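Side-chain contacts in replicase polyprotein 1a (Avian infectious bronchitis virus, PDB 3LD1), which is of unknown function but belongs to coronavirus non-structural protein 2, a product of the replicase polyprotein: residues Leu15-Phe20 and Val136-Gln141; Ser92-Lys97 and Ile131-Val136. The protein carries 3 engineered substitutions. All coordinates share one frame; numbering follows the deposited sequence.

Contact 1 of 2, residues Leu15-Phe20 and Val136-Gln141; sequences LCDALF and VAAKIQ
The carboxylate of Asp17, on helix 13-20, faces the turn that leads into helix 140-162 and takes two consecutive backbone N-H groups, one on each oxygen. With CG set opposite the residue's own C across the CA–CB bond, the carboxylate extends from the helix to the turn. Asp17 OD2 accepts from Ala138 N at 2.7 Å through its syn lone pair, although this bond is bent (135° at the hydrogen). Asp17 OD1 accepts from Lys139 N at 2.9 Å along a straighter path (158°), again on the syn side but 24° out of the carboxylate plane. Alanine methyls pack beside the same group: Ala137 CB lies 3.4 Å from Asp17 OD1, and Ala138 CB lies 3.6 Å from Asp17 OD2. The aliphatic start of Lys139 follows, with its CB 3.6 Å from Asp17 OD1, while the end of the chain leads away. Lys139 is the N-cap residue, so the grip falls just ahead of the first helical turn. Tyr98 OH adds a weak hydrogen bond to OD1. Each oxygen takes one backbone N-H and OD2 also a salt bridge from Arg37, which should fix the buried carboxylate's rotation and favour its ionised form.

Contact 2 of 2, residues Ser92-Lys97 and Ile131-Val136; sequences SPFARK and ILWLQV
Phe94 turns its CG anti to the backbone N (chi1 -176°), sending the ring out from helix 93-103 toward helix 128-134, where the first torsion of Trp133 (chi1 -64°) sets both its CB and the CD1 side of its indole against the end of the phenyl ring. Phe94 thus bridges most of the space between backbones whose nearest CA atoms, those of Phe94 and Trp133, are 10.0 Å apart. The end of the ring does the touching. Trp133 CB comes in at the ring edge, near its plane, 3.8 Å from Phe94 CE2, and Trp133 CD1 stands 3.9 Å from the same carbon. The two side chains run in roughly perpendicular directions, which is distinct from the tilt of their rings. The ring planes are inclined at 40°, and the centroids of the Phe94 ring and the five-membered Trp133 ring lie 5.9 Å apart, an oblique pair. Leu134 runs past Phe94 in the opposite direction and brings its CD2 methyl 4.1 Å from Phe94 CZ.

This is helix-to-helix packing within a largely helical part of the chain, and the 33 residues between the two segments contain no strand. Helix 93-103 begins with a classical N-cap: Ser92 OG accepts from Ala95 N at 3.2 Å, capping the first turn, on which Phe94 lies. All three touching side chains are buried, and the contact between the segments is wholly apolar. Phe21 meets the Phe94 ring with planes at a slant, Ala33 and Val36 of helix 30-46 touch Trp133, and Val142 and Ala146 of helix 140-162 touch Leu134. One turn along from Phe94, Lys97 NZ reaches Glu130 OE1 in a salt bridge that ties the same two helices together by charge.

How the contacts relate
The two contacts lie side by side, their centres about 9 Å apart, and share Val136, with which segment 131-136 ends and segment 136-141 begins. Contact 1 holds the turn between helices 128-134 and 140-162 by polar bonds, whereas contact 2 packs helix 128-134 through apolar groups. They also touch directly: the rings of Phe20 and Trp133 meet edge-to-face, with Phe20 CE2 3.4 Å from Trp133 CE3. Helix 93-103 borders both contacts. Contact 1 thus links helix 13-20 to the turn before helix 140-162, contact 2 links helices 93-103 and 128-134, and the Phe20–Trp133 pair connects the two, with no ligand or catalytic site identified here.

Contact 1 of 2, residues Leu15-Phe20 and Val136-Gln141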
ATOM      1  N   LEU A  15      -0.389 -19.337  21.949  1.00 41.75           N
ATOM      2  CA  LEU A  15       0.658 -19.794  22.841  1.00 41.56           C
ATOM      3  C   LEU A  15       1.849 -19.371  22.054  1.00 41.81           C
ATOM      4  O   LEU A  15       2.798 -18.718  22.585  1.00 42.25           O
ATOM      5  CB  LEU A  15       0.630 -21.312  23.005  1.00 41.48           C
ATOM      6  CG  LEU A  15       1.849 -21.838  23.788  1.00 43.05           C
ATOM      7  CD1 LEU A  15       1.811 -21.318  25.249  1.00 44.72           C
ATOM      8  CD2 LEU A  15       1.957 -23.376  23.794  1.00 41.20           C
ATOM      9  N   CYS A  16       1.748 -19.647  20.767  1.00 40.27           N
ATOM     10  CA  CYS A  16       2.729 -19.164  19.882  1.00 41.09           C
ATOM     11  C   CYS A  16       2.952 -17.646  20.036  1.00 39.32           C
ATOM     12  O   CYS A  16       4.084 -17.151  20.077  1.00 38.34           O
ATOM     13  CB  CYS A  16       2.365 -19.479  18.432  1.00 42.70           C
ATOM     14  SG  CYS A  16       3.952 -19.118  17.624  1.00 48.28           S
ATOM     15  N   ASP A  17       1.862 -16.923  20.146  1.00 37.89           N
ATOM     16  CA  ASP A  17       1.924 -15.492  20.381  1.00 38.72           C
ATOM     17  C   ASP A  17       2.599 -15.143  21.708  1.00 37.83           C
ATOM     18  O   ASP A  17       3.458 -14.206  21.784  1.00 35.52           O
ATOM     19  CB  ASP A  17       0.485 -14.875  20.415  1.00 39.62           C
ATOM     20  CG  ASP A  17      -0.103 -14.615  19.025  1.00 38.39           C
ATOM     21  OD1 ASP A  17      -1.333 -14.456  18.958  1.00 40.59           O
ATOM     22  OD2 ASP A  17       0.660 -14.518  18.032  1.00 37.90           O
ATOM     23  N   ALA A  18       2.217 -15.868  22.764  1.00 36.60           N
ATOM     24  CA  ALA A  18       2.831 -15.500  24.051  1.00 36.80           C
ATOM     25  C   ALA A  18       4.312 -15.783  23.994  1.00 36.35           C
ATOM     26  O   ALA A  18       5.087 -14.974  24.477  1.00 36.04           O
ATOM     27  CB  ALA A  18       2.226 -16.201  25.189  1.00 35.24           C
ATOM     28  N   LEU A  19       4.702 -16.943  23.447  1.00 37.30           N
ATOM     29  CA  LEU A  19       6.138 -17.273  23.290  1.00 37.25           C
ATOM     30  C   LEU A  19       6.759 -16.123  22.502  1.00 39.25           C
ATOM     31  O   LEU A  19       7.548 -15.373  23.038  1.00 40.39           O
ATOM     32  CB  LEU A  19       6.322 -18.563  22.528  1.00 37.38           C
ATOM     33  CG  LEU A  19       7.741 -18.960  22.082  1.00 36.65           C
ATOM     34  CD1 LEU A  19       8.719 -19.000  23.264  1.00 36.56           C
ATOM     35  CD2 LEU A  19       7.680 -20.325  21.344  1.00 34.41           C
ATOM     36  N   PHE A  20       6.353 -15.914  21.255  1.00 40.61           N
ATOM     37  CA  PHE A  20       6.965 -14.827  20.476  1.00 42.20           C
ATOM     38  C   PHE A  20       7.022 -13.444  21.197  1.00 42.76           C
ATOM     39  O   PHE A  20       7.933 -12.637  20.996  1.00 42.63           O
ATOM     40  CB  PHE A  20       6.283 -14.638  19.095  1.00 42.81           C
ATOM     41  CG  PHE A  20       6.984 -13.579  18.211  1.00 42.95           C
ATOM     42  CD1 PHE A  20       8.219 -13.864  17.610  1.00 40.34           C
ATOM     43  CD2 PHE A  20       6.415 -12.304  18.033  1.00 40.21           C
ATOM     44  CE1 PHE A  20       8.853 -12.873  16.809  1.00 46.10           C
ATOM     45  CE2 PHE A  20       7.004 -11.319  17.217  1.00 38.94           C
ATOM     46  CZ  PHE A  20       8.233 -11.566  16.624  1.00 42.67           C
ATOM     47  N   VAL A 136       0.461  -8.279  14.367  1.00 40.49           N
ATOM     48  CA  VAL A 136       0.991  -9.451  13.643  1.00 42.63           C
ATOM     49  C   VAL A 136       0.804 -10.722  14.437  1.00 41.65           C
ATOM     50  O   VAL A 136       1.360 -11.754  14.089  1.00 42.88           O
ATOM     51  CB  VAL A 136       2.520  -9.281  13.191  1.00 43.24           C
ATOM     52  CG1 VAL A 136       2.628  -8.248  12.098  1.00 46.63           C
ATOM     53  CG2 VAL A 136       3.382  -8.830  14.340  1.00 44.91           C
ATOM     54  N   ALA A 137      -0.010 -10.653  15.487  1.00 41.35           N
ATOM     55  CA  ALA A 137      -0.301 -11.821  16.273  1.00 40.37           C
ATOM     56  C   ALA A 137      -0.827 -12.933  15.381  1.00 39.79           C
ATOM     57  O   ALA A 137      -1.512 -12.626  14.459  1.00 40.75           O
ATOM     58  CB  ALA A 137      -1.296 -11.469  17.333  1.00 40.64           C
ATOM     59  N   ALA A 138      -0.466 -14.199  15.611  1.00 39.77           N
ATOM     60  CA  ALA A 138      -1.214 -15.362  15.061  1.00 39.61           C
ATOM     61  C   ALA A 138      -2.712 -15.429  15.455  1.00 40.29           C
ATOM     62  O   ALA A 138      -3.536 -15.927  14.666  1.00 42.55           O
ATOM     63  CB  ALA A 138      -0.512 -16.710  15.424  1.00 36.61           C
ATOM     64  N   LYS A 139      -3.089 -15.054  16.665  1.00 40.16           N
ATOM     65  CA  LYS A 139      -4.483 -15.291  16.990  1.00 41.50           C
ATOM     66  C   LYS A 139      -5.361 -14.314  16.257  1.00 42.17           C
ATOM     67  O   LYS A 139      -5.297 -13.051  16.399  1.00 42.00           O
ATOM     68  CB  LYS A 139      -4.836 -15.330  18.495  1.00 42.78           C
ATOM     69  CG  LYS A 139      -5.969 -16.396  18.808  1.00 39.39           C
ATOM     70  CD  LYS A 139      -6.769 -16.120  20.027  1.00 43.03           C
ATOM     71  CE  LYS A 139      -7.815 -17.217  20.354  1.00 43.77           C
ATOM     72  NZ  LYS A 139      -7.274 -18.539  19.791  1.00 51.84           N
ATOM     73  N   ILE A 140      -6.184 -14.918  15.445  1.00 41.84           N
ATOM     74  CA  ILE A 140      -6.877 -14.138  14.468  1.00 42.78           C
ATOM     75  C   ILE A 140      -7.646 -13.004  15.136  1.00 43.62           C
ATOM     76  O   ILE A 140      -7.566 -11.810  14.753  1.00 45.45           O
ATOM     77  CB  ILE A 140      -7.776 -15.053  13.714  1.00 42.86           C
ATOM     78  CG1 ILE A 140      -6.933 -15.928  12.778  1.00 43.95           C
ATOM     79  CG2 ILE A 140      -8.824 -14.279  12.985  1.00 42.84           C
ATOM     80  CD1 ILE A 140      -7.652 -17.178  12.296  1.00 45.97           C
ATOM     81  N   GLN A 141      -8.380 -13.369  16.149  1.00 42.94           N
ATOM     82  CA  GLN A 141      -9.252 -12.478  16.835  1.00 44.23           C
ATOM     83  C   GLN A 141      -8.507 -11.294  17.398  1.00 42.89           C
ATOM     84  O   GLN A 141      -9.083 -10.216  17.540  1.00 44.18           O
ATOM     85  CB  GLN A 141      -9.945 -13.329  17.929  1.00 45.56           C
ATOM     86  CG  GLN A 141     -10.811 -12.645  18.996  1.00 47.93           C
ATOM     87  CD  GLN A 141     -10.974 -13.556  20.275  1.00 49.61           C
ATOM     88  OE1 GLN A 141     -11.999 -13.524  20.936  1.00 58.99           O
ATOM     89  NE2 GLN A 141      -9.961 -14.377  20.586  1.00 59.10           N
TER

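Contact 2 of 2, residues Ser92-Lys97 and Ile131-Val136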
ATOM      1  N   SER A  92       7.403 -12.007  30.993  1.00 47.35           N
ATOM      2  CA  SER A  92       7.377 -10.968  29.995  1.00 47.09           C
ATOM      3  C   SER A  92       6.216 -10.039  30.298  1.00 46.97           C
ATOM      4  O   SER A  92       5.114 -10.465  30.342  1.00 46.31           O
ATOM      5  CB  SER A  92       7.218 -11.560  28.592  1.00 46.64           C
ATOM      6  OG  SER A  92       6.884 -10.495  27.707  1.00 43.42           O
ATOM      7  N   PRO A  93       6.469  -8.756  30.503  1.00 48.20           N
ATOM      8  CA  PRO A  93       5.312  -7.930  30.962  1.00 48.46           C
ATOM      9  C   PRO A  93       4.276  -7.821  29.834  1.00 47.92           C
ATOM     10  O   PRO A  93       3.028  -7.923  30.047  1.00 47.71           O
ATOM     11  CB  PRO A  93       5.947  -6.540  31.350  1.00 49.14           C
ATOM     12  CG  PRO A  93       7.502  -6.758  31.344  1.00 48.18           C
ATOM     13  CD  PRO A  93       7.745  -7.998  30.401  1.00 49.53           C
ATOM     14  N   PHE A  94       4.800  -7.651  28.636  1.00 46.22           N
ATOM     15  CA  PHE A  94       3.978  -7.751  27.442  1.00 45.65           C
ATOM     16  C   PHE A  94       3.092  -9.049  27.351  1.00 45.45           C
ATOM     17  O   PHE A  94       1.836  -8.955  27.253  1.00 45.74           O
ATOM     18  CB  PHE A  94       4.868  -7.567  26.220  1.00 44.67           C
ATOM     19  CG  PHE A  94       4.124  -7.545  24.900  1.00 45.36           C
ATOM     20  CD1 PHE A  94       2.853  -6.934  24.767  1.00 48.90           C
ATOM     21  CD2 PHE A  94       4.705  -8.088  23.757  1.00 44.64           C
ATOM     22  CE1 PHE A  94       2.168  -6.880  23.472  1.00 45.74           C
ATOM     23  CE2 PHE A  94       4.007  -8.063  22.492  1.00 46.20           C
ATOM     24  CZ  PHE A  94       2.746  -7.463  22.367  1.00 43.67           C
ATOM     25  N   ALA A  95       3.702 -10.226  27.348  1.00 44.16           N
ATOM     26  CA  ALA A  95       2.905 -11.447  27.395  1.00 45.93           C
ATOM     27  C   ALA A  95       1.783 -11.314  28.432  1.00 46.52           C
ATOM     28  O   ALA A  95       0.644 -11.565  28.126  1.00 47.65           O
ATOM     29  CB  ALA A  95       3.766 -12.701  27.702  1.00 45.47           C
ATOM     30  N   ARG A  96       2.074 -10.856  29.643  1.00 46.63           N
ATOM     31  CA  ARG A  96       0.987 -10.798  30.631  1.00 46.40           C
ATOM     32  C   ARG A  96      -0.153  -9.898  30.262  1.00 44.50           C
ATOM     33  O   ARG A  96      -1.290 -10.294  30.500  1.00 45.20           O
ATOM     34  CB  ARG A  96       1.450 -10.547  32.061  1.00 46.80           C
ATOM     35  CG  ARG A  96       2.463 -11.629  32.515  1.00 50.24           C
ATOM     36  CD  ARG A  96       2.754 -11.439  33.985  1.00 56.07           C
ATOM     37  NE  ARG A  96       2.965 -12.736  34.581  1.00 59.68           N
ATOM     38  CZ  ARG A  96       3.406 -12.918  35.810  1.00 60.84           C
ATOM     39  NH1 ARG A  96       3.700 -11.873  36.562  1.00 62.27           N
ATOM     40  NH2 ARG A  96       3.567 -14.142  36.268  1.00 58.08           N
ATOM     41  N   LYS A  97       0.118  -8.743  29.660  1.00 42.50           N
ATOM     42  CA  LYS A  97      -0.972  -7.914  29.189  1.00 41.49           C
ATOM     43  C   LYS A  97      -1.752  -8.664  28.089  1.00 42.33           C
ATOM     44  O   LYS A  97      -3.007  -8.633  28.029  1.00 42.39           O
ATOM     45  CB  LYS A  97      -0.439  -6.596  28.693  1.00 41.48           C
ATOM     46  CG  LYS A  97       0.358  -5.913  29.777  1.00 40.36           C
ATOM     47  CD  LYS A  97       0.645  -4.388  29.500  1.00 42.14           C
ATOM     48  CE  LYS A  97       1.485  -4.190  28.217  1.00 42.52           C
ATOM     49  NZ  LYS A  97       2.172  -2.808  27.901  1.00 40.91           N
ATOM     50  N   ILE A 131       1.653  -2.648  20.212  1.00 42.83           N
ATOM     51  CA  ILE A 131       0.621  -2.552  19.234  1.00 41.98           C
ATOM     52  C   ILE A 131       1.034  -3.186  17.933  1.00 43.14           C
ATOM     53  O   ILE A 131       0.384  -4.127  17.426  1.00 42.76           O
ATOM     54  CB  ILE A 131       0.200  -1.088  18.993  1.00 41.97           C
ATOM     55  CG1 ILE A 131      -0.311  -0.485  20.329  1.00 39.34           C
ATOM     56  CG2 ILE A 131      -0.805  -1.043  17.864  1.00 39.92           C
ATOM     57  CD1 ILE A 131      -1.418   0.440  20.185  1.00 34.24           C
ATOM     58  N   LEU A 132       2.161  -2.751  17.393  1.00 44.55           N
ATOM     59  CA  LEU A 132       2.597  -3.413  16.155  1.00 44.16           C
ATOM     60  C   LEU A 132       2.681  -4.936  16.306  1.00 42.37           C
ATOM     61  O   LEU A 132       2.390  -5.608  15.376  1.00 42.72           O
ATOM     62  CB  LEU A 132       3.861  -2.805  15.571  1.00 43.84           C
ATOM     63  CG  LEU A 132       4.001  -1.583  14.622  1.00 47.82           C
ATOM     64  CD1 LEU A 132       2.729  -0.813  14.040  1.00 48.50           C
ATOM     65  CD2 LEU A 132       5.004  -0.597  15.300  1.00 47.36           C
ATOM     66  N   TRP A 133       3.048  -5.497  17.442  1.00 41.92           N
ATOM     67  CA  TRP A 133       3.155  -6.969  17.519  1.00 41.78           C
ATOM     68  C   TRP A 133       1.744  -7.614  17.541  1.00 41.54           C
ATOM     69  O   TRP A 133       1.470  -8.674  16.902  1.00 40.92           O
ATOM     70  CB  TRP A 133       4.009  -7.472  18.712  1.00 42.55           C
ATOM     71  CG  TRP A 133       5.554  -7.092  18.741  1.00 44.96           C
ATOM     72  CD1 TRP A 133       6.194  -6.436  19.750  1.00 48.56           C
ATOM     73  CD2 TRP A 133       6.595  -7.382  17.760  1.00 45.99           C
ATOM     74  NE1 TRP A 133       7.519  -6.247  19.456  1.00 45.91           N
ATOM     75  CE2 TRP A 133       7.805  -6.843  18.265  1.00 45.77           C
ATOM     76  CE3 TRP A 133       6.613  -8.016  16.508  1.00 44.56           C
ATOM     77  CZ2 TRP A 133       9.014  -6.916  17.577  1.00 45.70           C
ATOM     78  CZ3 TRP A 133       7.816  -8.127  15.845  1.00 48.44           C
ATOM     79  CH2 TRP A 133       9.014  -7.558  16.375  1.00 48.00           C
ATOM     80  N   LEU A 134       0.832  -6.951  18.242  1.00 41.14           N
ATOM     81  CA  LEU A 134      -0.587  -7.366  18.249  1.00 41.61           C
ATOM     82  C   LEU A 134      -1.086  -7.490  16.790  1.00 41.23           C
ATOM     83  O   LEU A 134      -1.794  -8.457  16.424  1.00 40.42           O
ATOM     84  CB  LEU A 134      -1.460  -6.411  19.082  1.00 40.50           C
ATOM     85  CG  LEU A 134      -1.071  -6.415  20.582  1.00 41.85           C
ATOM     86  CD1 LEU A 134      -1.879  -5.449  21.402  1.00 41.26           C
ATOM     87  CD2 LEU A 134      -1.132  -7.811  21.248  1.00 39.36           C
ATOM     88  N   GLN A 135      -0.623  -6.544  15.974  1.00 40.02           N
ATOM     89  CA  GLN A 135      -1.082  -6.435  14.620  1.00 39.79           C
ATOM     90  C   GLN A 135      -0.451  -7.516  13.783  1.00 40.13           C
ATOM     91  O   GLN A 135      -0.836  -7.699  12.632  1.00 38.76           O
ATOM     92  CB  GLN A 135      -0.878  -5.028  14.054  1.00 38.69           C
ATOM     93  CG  GLN A 135      -1.777  -4.007  14.722  1.00 37.18           C
ATOM     94  CD  GLN A 135      -1.253  -2.586  14.535  1.00 39.43           C
ATOM     95  OE1 GLN A 135      -0.065  -2.439  14.324  1.00 43.73           O
ATOM     96  NE2 GLN A 135      -2.133  -1.530  14.593  1.00 36.04           N
ATOM     97  N   VAL A 136       0.461  -8.279  14.367  1.00 40.49           N
ATOM     98  CA  VAL A 136       0.991  -9.451  13.643  1.00 42.63           C
ATOM     99  C   VAL A 136       0.804 -10.722  14.437  1.00 41.65           C
ATOM    100  O   VAL A 136       1.360 -11.754  14.089  1.00 42.88           O
ATOM    101  CB  VAL A 136       2.520  -9.281  13.191  1.00 43.24           C
ATOM    102  CG1 VAL A 136       2.628  -8.248  12.098  1.00 46.63           C
ATOM    103  CG2 VAL A 136       3.382  -8.830  14.340  1.00 44.91           C
TER